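Side-chain contacts in ferric vibriobactin ABC transporter, periplasmic ferric vibriobactin-binding protein (Vibrio cholerae, PDB 3R5T), which binds the iron-loaded siderophore vibriobactin in the periplasm and probably hands it to an ABC transporter for import: residues V168-H171 and V176-V179; E198-A203 and D213-H218; Q241-D246 and K258-L263. All coordinates share one frame; numbering follows the deposited sequence. Where two conformers were deposited one is given.

All three contacts belong to one five-stranded mixed sheet, and they show how a single sheet can serve both ligand binding and helix packing: the pocket residues come from the central hairpin and the neighbouring edge strand, while helix 237-244 packs on the other edge strand, 260-264. Contact 1 pairs the central strand 165-169 with 177-180, and contact 2 backs edge strand 214-217; their centres lie about 9 Å apart, and V179 O receives L215 N at 2.8 Å. Both touch vibriobactin. Contact 3 has its centre about 13 Å from that of contact 1 and meets it through Y170, whose OH lies 2.6 Å from D246 OD2. Contacts 2 and 3 do not touch, their nearest atoms being about 7 Å apart.

Contact 1 of 3, residues V168-H171 and V176-V179; sequences VSYH and VNAV. With VBN ((4S,5R)-N-{3-[(2,3-dihydroxybenzoyl)amino]propyl}-2-(2,3-dihydroxyphenyl)-N-[3-({[(4S,5R)-2-(2,3-dihydroxyphenyl)-5-met hyl-4,5-dihydro-1,3-oxazol-4-yl]carbonyl}amino)propyl]-5-methyl-4,5-dihydro-1,3-oxazole-4-carboxamide), chain B.
The beta hairpin formed by strands 165-169 and 177-180 carries part of the vibriobactin pocket at its turn end. S169 and A178 form its antiparallel hydrogen-bonded pair: S169 N gives to A178 O at 2.8 Å, and A178 N returns a bond to S169 O. One step further from the turn, V168 and V179 are a non-hydrogen-bonded pair with their side chains on the opposite face of the sheet from those of S169 and A178.

Beyond the last bridge a side chain takes over from the backbone. N177 OD1 accepts H171 N at 2.8 Å in a nearly straight bond (172° at the hydrogen), the donor standing well above the plane of the amide rather than on a lone pair. N177 CG lies beside its own backbone N (chi1 -75°), which swings the amide across to the other strand, and ND2 is bonded to G172 O within the turn. The same OD1 sits 3.3 Å from Y170 CD1, with ring and amide side by side and their planes 51° apart. Y170 OH is bonded to D246.

On the pocket side, two donors grip one ligand oxygen. S169 OG gives a hydrogen bond to vibriobactin OAC at 2.7 Å, while H171 NE2 reaches it at 2.9 Å with the oxygen in the imidazole plane. Ligand carbon CAU lies over a face of that ring. The hairpin end, where N177 holds the backbone of H171, thus places two donors on one siderophore carbonyl, within the substrate-binding cleft of a periplasmic binding protein.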
loop_
_atom_site.group_PDB
_atom_site.type_symbol
_atom_site.label_atom_id
_atom_site.label_comp_id
_atom_site.label_asym_id
_atom_site.label_seq_id
_atom_site.Cartn_x
_atom_site.Cartn_y
_atom_site.Cartn_z
ATOM N N VAL A 168 -11.211 -4.375 6.210
ATOM C CA VAL A 168 -11.070 -5.813 6.340
ATOM C C VAL A 168 -10.544 -6.441 5.054
ATOM O O VAL A 168 -10.948 -6.062 3.958
ATOM C CB VAL A 168 -12.447 -6.451 6.656
ATOM C CG1 VAL A 168 -12.371 -7.980 6.660
ATOM C CG2 VAL A 168 -13.007 -5.926 7.978
ATOM N N SER A 169 -9.650 -7.412 5.209
ATOM C CA SER A 169 -9.281 -8.337 4.135
ATOM C C SER A 169 -10.015 -9.646 4.395
ATOM O O SER A 169 -9.702 -10.374 5.329
ATOM C CB SER A 169 -7.772 -8.552 4.113
ATOM O OG SER A 169 -7.409 -9.417 3.041
ATOM N N TYR A 170 -11.012 -9.925 3.566
ATOM C CA TYR A 170 -11.943 -11.029 3.810
ATOM C C TYR A 170 -11.684 -12.237 2.941
ATOM O O TYR A 170 -11.533 -12.115 1.723
ATOM C CB TYR A 170 -13.368 -10.533 3.578
ATOM C CG TYR A 170 -14.459 -11.562 3.765
ATOM C CD1 TYR A 170 -14.817 -12.011 5.036
ATOM C CD2 TYR A 170 -15.187 -12.041 2.676
ATOM C CE1 TYR A 170 -15.852 -12.925 5.213
ATOM C CE2 TYR A 170 -16.227 -12.965 2.847
ATOM C CZ TYR A 170 -16.542 -13.413 4.109
ATOM O OH TYR A 170 -17.575 -14.322 4.271
ATOM N N HIS A 171 -11.642 -13.398 3.581
ATOM C CA HIS A 171 -11.469 -14.665 2.873
ATOM C C HIS A 171 -12.471 -15.728 3.281
ATOM O O HIS A 171 -12.346 -16.864 2.859
ATOM C CB HIS A 171 -10.053 -15.199 3.045
ATOM C CG HIS A 171 -9.012 -14.287 2.491
ATOM N ND1 HIS A 171 -8.805 -14.133 1.138
ATOM C CD2 HIS A 171 -8.150 -13.446 3.104
ATOM C CE1 HIS A 171 -7.849 -13.241 0.942
ATOM N NE2 HIS A 171 -7.436 -12.810 2.118
ATOM N N VAL A 176 -7.946 -17.786 8.055
ATOM C CA VAL A 176 -7.485 -16.600 8.751
ATOM C C VAL A 176 -7.838 -15.384 7.899
ATOM O O VAL A 176 -7.522 -15.334 6.712
ATOM C CB VAL A 176 -5.960 -16.664 9.022
ATOM C CG1 VAL A 176 -5.409 -15.274 9.376
ATOM C CG2 VAL A 176 -5.671 -17.685 10.121
ATOM N N ASN A 177 -8.509 -14.403 8.503
ATOM C CA ASN A 177 -8.857 -13.157 7.829
ATOM C C ASN A 177 -7.987 -12.042 8.403
ATOM O O ASN A 177 -7.146 -12.287 9.274
ATOM C CB ASN A 177 -10.340 -12.830 8.053
ATOM C CG ASN A 177 -11.285 -13.712 7.214
ATOM O OD1 ASN A 177 -11.999 -13.199 6.347
ATOM N ND2 ASN A 177 -11.285 -15.036 7.459
ATOM N N ALA A 178 -8.193 -10.804 7.981
ATOM C CA ALA A 178 -7.333 -9.744 8.513
ATOM C C ALA A 178 -8.032 -8.403 8.605
ATOM O O ALA A 178 -8.966 -8.126 7.847
ATOM C CB ALA A 178 -6.039 -9.628 7.709
ATOM N N VAL A 179 -7.575 -7.577 9.547
ATOM C CA VAL A 179 -8.189 -6.279 9.787
ATOM C C VAL A 179 -7.111 -5.195 9.899
ATOM O O VAL A 179 -6.133 -5.350 10.631
ATOM C CB VAL A 179 -9.035 -6.304 11.080
ATOM C CG1 VAL A 179 -9.689 -4.946 11.327
ATOM C CG2 VAL A 179 -10.094 -7.419 11.033
HETATM C C VBN B . -1.247 -14.057 1.467
HETATM N N VBN B . 0.877 -12.675 1.451
HETATM O O VBN B . -1.268 -14.129 2.650
HETATM C CA VBN B . -0.016 -13.559 0.722
HETATM C CB VBN B . 0.976 -14.703 0.285
HETATM C CAB VBN B . -2.569 -9.286 -5.582
HETATM O OAC VBN B . -5.521 -11.231 3.540
HETATM O OAD VBN B . -1.218 -13.241 -3.706
HETATM O OAF VBN B . -0.147 -8.721 2.514
HETATM O OAG VBN B . 3.311 -10.155 5.344
HETATM O OAH VBN B . 2.297 -9.714 1.002
HETATM O OAI VBN B . -1.534 -10.976 2.239
HETATM O OAJ VBN B . 1.587 -11.011 3.421
HETATM O OAK VBN B . 0.105 -10.509 -0.389
HETATM C CAL VBN B . -3.362 -7.690 4.124
HETATM C CAM VBN B . 4.854 -13.372 4.270
HETATM C CAN VBN B . 3.077 -8.428 -2.398
HETATM C CAO VBN B . -2.013 -7.614 3.639
HETATM C CAP VBN B . 4.659 -12.143 4.963
HETATM C CAQ VBN B . 3.214 -8.676 -0.992
HETATM C CAR VBN B . -4.123 -8.909 3.984
HETATM C CAS VBN B . 3.935 -13.802 3.303
HETATM C CAT VBN B . 1.953 -8.916 -3.112
HETATM C CAU VBN B . -4.589 -14.572 1.841
HETATM C CAV VBN B . -3.612 -14.934 -1.492
HETATM C CAW VBN B . -4.403 -13.783 3.148
HETATM C CAX VBN B . -3.635 -14.643 -3.011
HETATM C CAY VBN B . -3.374 -15.379 1.378
HETATM C CAZ VBN B . -2.283 -14.604 -0.791
HETATM N NBB VBN B . -3.678 -12.518 3.055
HETATM N NBC VBN B . -3.523 -13.209 -3.269
HETATM N NBD VBN B . -1.409 -10.488 -2.523
HETATM O OBF VBN B . -0.352 -9.848 -4.514
HETATM C CBG VBN B . -4.364 -11.271 3.305
HETATM C CBH VBN B . -2.226 -12.605 -3.588
HETATM C CBJ VBN B . 1.783 -13.558 2.137
HETATM C CBK VBN B . -1.430 -8.755 3.015
HETATM C CBL VBN B . 3.530 -11.351 4.685
HETATM C CBM VBN B . 2.217 -9.402 -0.345
HETATM C CBN VBN B . -2.142 -9.911 2.886
HETATM C CBO VBN B . 2.662 -11.773 3.764
HETATM C CBP VBN B . 1.135 -9.870 -1.040
HETATM C CBQ VBN B . -3.549 -9.986 3.391
HETATM C CBR VBN B . 2.880 -13.028 3.028
HETATM C CBS VBN B . 0.985 -9.598 -2.473
HETATM C CBU VBN B . -1.694 -10.346 -4.938
HETATM C CBW VBN B . -0.169 -10.239 -3.188
HETATM C CBX VBN B . -2.210 -11.082 -3.602
HETATM N NBY VBN B . -2.330 -14.628 0.674
HETATM O OG1 VBN B . 1.985 -14.736 1.387
HETATM C CG2 VBN B . 1.475 -14.717 -1.151
#

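Contact 2 of 3, residues E198-A203 and D213-H218; sequences EEPDPA and DFLRIH. With VBN ((4S,5R)-N-{3-[(2,3-dihydroxybenzoyl)amino]propyl}-2-(2,3-dihydroxyphenyl)-N-[3-({[(4S,5R)-2-(2,3-dihydroxyphenyl)-5-met hyl-4,5-dihydro-1,3-oxazol-4-yl]carbonyl}amino)propyl]-5-methyl-4,5-dihydro-1,3-oxazole-4-carboxamide), chain B.
L215 meets P200 with CB lying 3.9 Å from the proline CG, the two side chains running alongside one another head to tail. L215 CD2 also touches P200 CB and comes to 3.2 Å from D201 O, while P202 borders the same methyl group. CG of L215 stands opposite the backbone N (chi1 -170°), which carries the branched end out over the loop. That loop is shaped by an Asx turn, in which D201 OD1 accepts A203 N at 2.9 Å.

L215 lies on strand 214-217, an edge strand of the mixed sheet, and residues alternate across it: L215 faces the loop, whereas F214 and R216 belong to the vibriobactin pocket. Ligand carbon CAL rests 3.6 Å from F214 CG, over one ring face and nearer its margin than its centre. R216 turns a guanidinium face to the same catechol ring, and its NH2 lies 3.2 Å from vibriobactin OAJ, an oxygen of a second catechol, at the guanidinium edge and in its plane.

Second-shell bonds set that guanidinium. NH1 gives to F214 O at 2.9 Å and forms a salt bridge with D213 OD1 at 3.0 Å, both partners close to the guanidinium plane. D213 OD1 also accepts F214 N, from the same face of the carboxylate as NH1. The F214 ring in turn meets H186 edge-to-face.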
loop_
_atom_site.group_PDB
_atom_site.type_symbol
_atom_site.label_atom_id
_atom_site.label_comp_id
_atom_site.label_asym_id
_atom_site.label_seq_id
_atom_site.Cartn_x
_atom_site.Cartn_y
_atom_site.Cartn_z
ATOM N N GLU A 198 -11.741 1.914 13.516
ATOM C CA GLU A 198 -11.729 0.922 14.586
ATOM C C GLU A 198 -10.428 0.121 14.488
ATOM O O GLU A 198 -10.013 -0.290 13.392
ATOM C CB GLU A 198 -12.931 -0.015 14.487
ATOM C CG GLU A 198 -12.825 -1.256 15.381
ATOM C CD GLU A 198 -14.032 -2.180 15.239
ATOM O OE1 GLU A 198 -14.703 -2.117 14.197
ATOM O OE2 GLU A 198 -14.323 -2.935 16.181
ATOM N N GLU A 199 -9.789 -0.092 15.630
ATOM C CA GLU A 199 -8.587 -0.919 15.704
ATOM C C GLU A 199 -8.979 -2.318 16.165
ATOM O O GLU A 199 -9.755 -2.471 17.103
ATOM C CB GLU A 199 -7.567 -0.315 16.679
ATOM C CG GLU A 199 -6.289 -1.143 16.919
ATOM C CD GLU A 199 -5.188 -0.894 15.878
ATOM O OE1 GLU A 199 -4.055 -1.376 16.069
ATOM O OE2 GLU A 199 -5.448 -0.222 14.872
ATOM N N PRO A 200 -8.456 -3.352 15.487
ATOM C CA PRO A 200 -8.727 -4.719 15.950
ATOM C C PRO A 200 -8.002 -4.975 17.270
ATOM O O PRO A 200 -6.916 -4.436 17.485
ATOM C CB PRO A 200 -8.127 -5.600 14.842
ATOM C CG PRO A 200 -7.067 -4.741 14.214
ATOM C CD PRO A 200 -7.526 -3.312 14.346
ATOM N N ASP A 201 -8.605 -5.758 18.154
ATOM C CA ASP A 201 -7.983 -6.073 19.437
ATOM C C ASP A 201 -6.671 -6.813 19.198
ATOM O O ASP A 201 -6.666 -7.873 18.579
ATOM C CB ASP A 201 -8.942 -6.927 20.267
ATOM C CG ASP A 201 -8.466 -7.147 21.696
ATOM O OD1 ASP A 201 -7.248 -7.143 21.944
ATOM O OD2 ASP A 201 -9.331 -7.351 22.577
ATOM N N PRO A 202 -5.546 -6.254 19.674
ATOM C CA PRO A 202 -4.242 -6.890 19.440
ATOM C C PRO A 202 -4.186 -8.334 19.932
ATOM O O PRO A 202 -3.406 -9.146 19.420
ATOM C CB PRO A 202 -3.272 -6.009 20.236
ATOM C CG PRO A 202 -3.949 -4.675 20.315
ATOM C CD PRO A 202 -5.423 -4.974 20.397
ATOM N N ALA A 203 -5.015 -8.657 20.916
ATOM C CA ALA A 203 -5.026 -10.010 21.459
ATOM C C ALA A 203 -5.524 -11.045 20.451
ATOM O O ALA A 203 -5.382 -12.246 20.668
ATOM C CB ALA A 203 -5.860 -10.066 22.734
ATOM N N ASP A 213 0.719 -4.011 9.530
ATOM C CA ASP A 213 -0.256 -3.448 8.591
ATOM C C ASP A 213 -1.689 -3.917 8.858
ATOM O O ASP A 213 -2.582 -3.106 9.154
ATOM C CB ASP A 213 0.168 -3.691 7.112
ATOM C CG ASP A 213 0.392 -5.176 6.740
ATOM O OD1 ASP A 213 0.636 -6.027 7.618
ATOM O OD2 ASP A 213 0.351 -5.471 5.527
ATOM N N PHE A 214 -1.893 -5.228 8.746
ATOM C CA PHE A 214 -3.177 -5.834 9.073
ATOM C C PHE A 214 -2.952 -6.894 10.130
ATOM O O PHE A 214 -2.020 -7.699 10.019
ATOM C CB PHE A 214 -3.806 -6.506 7.838
ATOM C CG PHE A 214 -4.441 -5.543 6.858
ATOM C CD1 PHE A 214 -5.811 -5.537 6.658
ATOM C CD2 PHE A 214 -3.661 -4.650 6.140
ATOM C CE1 PHE A 214 -6.388 -4.655 5.747
ATOM C CE2 PHE A 214 -4.239 -3.762 5.234
ATOM C CZ PHE A 214 -5.608 -3.762 5.055
ATOM N N LEU A 215 -3.827 -6.927 11.131
ATOM C CA LEU A 215 -3.792 -7.976 12.139
ATOM C C LEU A 215 -4.445 -9.198 11.512
ATOM O O LEU A 215 -5.609 -9.134 11.086
ATOM C CB LEU A 215 -4.575 -7.570 13.400
ATOM C CG LEU A 215 -4.398 -8.503 14.603
ATOM C CD1 LEU A 215 -2.981 -8.434 15.123
ATOM C CD2 LEU A 215 -5.352 -8.130 15.724
ATOM N N ARG A 216 -3.705 -10.307 11.446
ATOM C CA ARG A 216 -4.261 -11.570 10.985
ATOM C C ARG A 216 -4.984 -12.234 12.151
ATOM O O ARG A 216 -4.431 -12.332 13.249
ATOM C CB ARG A 216 -3.155 -12.469 10.439
ATOM C CG ARG A 216 -2.825 -12.225 8.986
ATOM C CD ARG A 216 -2.309 -10.838 8.707
ATOM N NE ARG A 216 -1.584 -10.857 7.440
ATOM C CZ ARG A 216 -0.886 -9.844 6.949
ATOM N NH1 ARG A 216 -0.845 -8.676 7.585
ATOM N NH2 ARG A 216 -0.258 -9.995 5.786
ATOM N N ILE A 217 -6.217 -12.690 11.912
ATOM C CA ILE A 217 -7.081 -13.170 12.990
ATOM C C ILE A 217 -7.880 -14.421 12.577
ATOM O O ILE A 217 -8.204 -14.594 11.403
ATOM C CB ILE A 217 -8.076 -12.054 13.440
ATOM C CG1 ILE A 217 -9.064 -11.740 12.310
ATOM C CG2 ILE A 217 -7.324 -10.790 13.901
ATOM C CD1 ILE A 217 -10.162 -10.771 12.684
ATOM N N HIS A 218 -8.223 -15.271 13.547
ATOM C CA HIS A 218 -9.194 -16.328 13.280
ATOM C C HIS A 218 -10.495 -15.689 12.807
ATOM O O HIS A 218 -10.879 -14.602 13.272
ATOM C CB HIS A 218 -9.462 -17.182 14.513
ATOM C CG HIS A 218 -8.283 -17.979 14.972
ATOM N ND1 HIS A 218 -8.208 -18.530 16.232
ATOM C CD2 HIS A 218 -7.134 -18.320 14.344
ATOM C CE1 HIS A 218 -7.065 -19.179 16.361
ATOM N NE2 HIS A 218 -6.393 -19.062 15.231
HETATM C C VBN B . -1.247 -14.057 1.467
HETATM N N VBN B . 0.877 -12.675 1.451
HETATM O O VBN B . -1.268 -14.129 2.650
HETATM C CA VBN B . -0.016 -13.559 0.722
HETATM C CB VBN B . 0.976 -14.703 0.285
HETATM C CAB VBN B . -2.569 -9.286 -5.582
HETATM O OAC VBN B . -5.521 -11.231 3.540
HETATM O OAD VBN B . -1.218 -13.241 -3.706
HETATM O OAF VBN B . -0.147 -8.721 2.514
HETATM O OAG VBN B . 3.311 -10.155 5.344
HETATM O OAH VBN B . 2.297 -9.714 1.002
HETATM O OAI VBN B . -1.534 -10.976 2.239
HETATM O OAJ VBN B . 1.587 -11.011 3.421
HETATM O OAK VBN B . 0.105 -10.509 -0.389
HETATM C CAL VBN B . -3.362 -7.690 4.124
HETATM C CAM VBN B . 4.854 -13.372 4.270
HETATM C CAN VBN B . 3.077 -8.428 -2.398
HETATM C CAO VBN B . -2.013 -7.614 3.639
HETATM C CAP VBN B . 4.659 -12.143 4.963
HETATM C CAQ VBN B . 3.214 -8.676 -0.992
HETATM C CAR VBN B . -4.123 -8.909 3.984
HETATM C CAS VBN B . 3.935 -13.802 3.303
HETATM C CAT VBN B . 1.953 -8.916 -3.112
HETATM C CAU VBN B . -4.589 -14.572 1.841
HETATM C CAV VBN B . -3.612 -14.934 -1.492
HETATM C CAW VBN B . -4.403 -13.783 3.148
HETATM C CAX VBN B . -3.635 -14.643 -3.011
HETATM C CAY VBN B . -3.374 -15.379 1.378
HETATM C CAZ VBN B . -2.283 -14.604 -0.791
HETATM N NBB VBN B . -3.678 -12.518 3.055
HETATM N NBC VBN B . -3.523 -13.209 -3.269
HETATM N NBD VBN B . -1.409 -10.488 -2.523
HETATM O OBF VBN B . -0.352 -9.848 -4.514
HETATM C CBG VBN B . -4.364 -11.271 3.305
HETATM C CBH VBN B . -2.226 -12.605 -3.588
HETATM C CBJ VBN B . 1.783 -13.558 2.137
HETATM C CBK VBN B . -1.430 -8.755 3.015
HETATM C CBL VBN B . 3.530 -11.351 4.685
HETATM C CBM VBN B . 2.217 -9.402 -0.345
HETATM C CBN VBN B . -2.142 -9.911 2.886
HETATM C CBO VBN B . 2.662 -11.773 3.764
HETATM C CBP VBN B . 1.135 -9.870 -1.040
HETATM C CBQ VBN B . -3.549 -9.986 3.391
HETATM C CBR VBN B . 2.880 -13.028 3.028
HETATM C CBS VBN B . 0.985 -9.598 -2.473
HETATM C CBU VBN B . -1.694 -10.346 -4.938
HETATM C CBW VBN B . -0.169 -10.239 -3.188
HETATM C CBX VBN B . -2.210 -11.082 -3.602
HETATM N NBY VBN B . -2.330 -14.628 0.674
HETATM O OG1 VBN B . 1.985 -14.736 1.387
HETATM C CG2 VBN B . 1.475 -14.717 -1.151
#

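Contact 3 of 3, residues Q241-D246 and K258-L263; sequences QAFLHD and KQVYGL
L244 and V260 point past each other, so that the branch points meet: L244 CG lies 3.6 Å from V260 CB. Both leucine methyls share in the contact, CD2 lying 3.7 Å from V260 CG2 and CD1 beside V260 CB. CD2 also approaches the backbone of K258, where the chain leaves a helix in a Schellman motif before entering the strand.

F243 approaches differently, its side chain nearly perpendicular to that of V260. Its CD1 meets V260 CG1 at 3.7 Å, with the methyl oblique to the ring. A chi1 of -174° puts F243 CG opposite the backbone N, with CD1 against the valine. CG1 of V260 comes closest to F243 and CG2 to L244, though each methyl also borders the other residue. No hydrogen bond crosses the contact.

The helix closes just beyond, where Q241 O accepts both H245 N and H245 ND1, each at 3.0 Å and from opposite faces of its carbonyl plane. The apolar patch joins the end of helix 237-244 to the start of edge strand 260-264. V260 also touches L232 on neighbouring strand 229-233 and I255 on helix 253-256, while F243 packs against both of these residues and meets the ring of Y170 edge-to-face.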
loop_
_atom_site.group_PDB
_atom_site.type_symbol
_atom_site.label_atom_id
_atom_site.label_comp_id
_atom_site.label_asym_id
_atom_site.label_seq_id
_atom_site.Cartn_x
_atom_site.Cartn_y
_atom_site.Cartn_z
ATOM N N GLN A 241 -20.640 -7.928 -1.549
ATOM C CA GLN A 241 -21.920 -8.563 -1.228
ATOM C C GLN A 241 -21.727 -9.893 -0.505
ATOM O O GLN A 241 -22.562 -10.296 0.296
ATOM C CB GLN A 241 -22.768 -8.763 -2.485
ATOM C CG GLN A 241 -23.223 -7.465 -3.126
ATOM C CD GLN A 241 -23.855 -6.511 -2.131
ATOM O OE1 GLN A 241 -24.798 -6.869 -1.420
ATOM N NE2 GLN A 241 -23.343 -5.285 -2.078
ATOM N N ALA A 242 -20.619 -10.570 -0.777
ATOM C CA ALA A 242 -20.378 -11.870 -0.159
ATOM C C ALA A 242 -20.192 -11.710 1.357
ATOM O O ALA A 242 -20.685 -12.527 2.138
ATOM C CB ALA A 242 -19.171 -12.548 -0.786
ATOM N N PHE A 243 -19.488 -10.651 1.754
ATOM C CA PHE A 243 -19.326 -10.299 3.163
ATOM C C PHE A 243 -20.689 -10.014 3.794
ATOM O O PHE A 243 -21.034 -10.575 4.834
ATOM C CB PHE A 243 -18.416 -9.077 3.295
ATOM C CG PHE A 243 -18.073 -8.715 4.709
ATOM C CD1 PHE A 243 -18.814 -7.766 5.409
ATOM C CD2 PHE A 243 -16.963 -9.286 5.329
ATOM C CE1 PHE A 243 -18.480 -7.421 6.699
ATOM C CE2 PHE A 243 -16.619 -8.939 6.620
ATOM C CZ PHE A 243 -17.374 -7.993 7.314
ATOM N N LEU A 244 -21.462 -9.151 3.145
ATOM C CA LEU A 244 -22.781 -8.749 3.633
ATOM C C LEU A 244 -23.715 -9.929 3.864
ATOM O O LEU A 244 -24.543 -9.904 4.777
ATOM C CB LEU A 244 -23.429 -7.814 2.623
ATOM C CG LEU A 244 -23.183 -6.323 2.727
ATOM C CD1 LEU A 244 -23.153 -5.714 1.334
ATOM C CD2 LEU A 244 -24.250 -5.653 3.627
ATOM N N HIS A 245 -23.592 -10.953 3.029
ATOM C CA HIS A 245 -24.500 -12.093 3.093
ATOM C C HIS A 245 -23.924 -13.300 3.824
ATOM O O HIS A 245 -24.547 -14.353 3.864
ATOM C CB HIS A 245 -24.980 -12.488 1.691
ATOM C CG HIS A 245 -25.917 -11.493 1.082
ATOM N ND1 HIS A 245 -25.503 -10.529 0.190
ATOM C CD2 HIS A 245 -27.246 -11.297 1.258
ATOM C CE1 HIS A 245 -26.535 -9.786 -0.165
ATOM N NE2 HIS A 245 -27.606 -10.231 0.469
ATOM N N ASP A 246 -22.742 -13.147 4.410
ATOM C CA ASP A 246 -22.158 -14.221 5.199
ATOM C C ASP A 246 -23.024 -14.398 6.442
ATOM O O ASP A 246 -23.069 -13.512 7.283
ATOM C CB ASP A 246 -20.727 -13.856 5.590
ATOM C CG ASP A 246 -20.049 -14.922 6.427
ATOM O OD1 ASP A 246 -20.747 -15.768 7.018
ATOM O OD2 ASP A 246 -18.802 -14.905 6.505
ATOM N N LYS A 258 -26.250 -1.960 6.602
ATOM C CA LYS A 258 -25.941 -2.050 5.183
ATOM C C LYS A 258 -24.948 -0.953 4.807
ATOM O O LYS A 258 -25.162 -0.169 3.879
ATOM C CB LYS A 258 -27.209 -1.982 4.328
ATOM C CG LYS A 258 -28.023 -3.270 4.345
ATOM C CD LYS A 258 -29.165 -3.218 3.342
ATOM C CE LYS A 258 -29.981 -4.494 3.382
ATOM N NZ LYS A 258 -30.552 -4.728 4.738
ATOM N N GLN A 259 -23.863 -0.893 5.565
ATOM C CA GLN A 259 -22.782 0.020 5.254
ATOM C C GLN A 259 -21.498 -0.772 5.087
ATOM O O GLN A 259 -20.507 -0.565 5.793
ATOM C CB GLN A 259 -22.674 1.118 6.319
ATOM C CG GLN A 259 -23.809 2.148 6.181
ATOM C CD GLN A 259 -23.991 3.076 7.376
ATOM O OE1 GLN A 259 -24.875 3.930 7.361
ATOM N NE2 GLN A 259 -23.186 2.901 8.414
ATOM N N VAL A 260 -21.541 -1.708 4.138
ATOM C CA VAL A 260 -20.387 -2.501 3.755
ATOM C C VAL A 260 -20.044 -2.143 2.320
ATOM O O VAL A 260 -20.871 -2.313 1.421
ATOM C CB VAL A 260 -20.690 -4.008 3.802
ATOM C CG1 VAL A 260 -19.477 -4.797 3.335
ATOM C CG2 VAL A 260 -21.090 -4.429 5.198
ATOM N N TYR A 261 -18.824 -1.659 2.113
ATOM C CA TYR A 261 -18.414 -1.123 0.825
ATOM C C TYR A 261 -17.096 -1.734 0.375
ATOM O O TYR A 261 -16.238 -2.070 1.195
ATOM C CB TYR A 261 -18.266 0.404 0.921
ATOM C CG TYR A 261 -19.468 1.090 1.543
ATOM C CD1 TYR A 261 -20.676 1.173 0.858
ATOM C CD2 TYR A 261 -19.398 1.632 2.824
ATOM C CE1 TYR A 261 -21.778 1.787 1.427
ATOM C CE2 TYR A 261 -20.489 2.244 3.395
ATOM C CZ TYR A 261 -21.674 2.324 2.695
ATOM O OH TYR A 261 -22.763 2.939 3.272
ATOM N N GLY A 262 -16.938 -1.901 -0.931
ATOM C CA GLY A 262 -15.631 -2.247 -1.450
ATOM C C GLY A 262 -14.743 -1.024 -1.507
ATOM O O GLY A 262 -15.160 0.055 -1.920
ATOM N N LEU A 263 -13.498 -1.202 -1.095
ATOM C CA LEU A 263 -12.541 -0.110 -1.162
ATOM C C LEU A 263 -12.047 0.050 -2.601
ATOM O O LEU A 263 -11.509 1.089 -2.978
ATOM C CB LEU A 263 -11.397 -0.383 -0.197
ATOM C CG LEU A 263 -10.536 0.770 0.304
ATOM C CD1 LEU A 263 -11.382 1.852 0.995
ATOM C CD2 LEU A 263 -9.486 0.194 1.251
#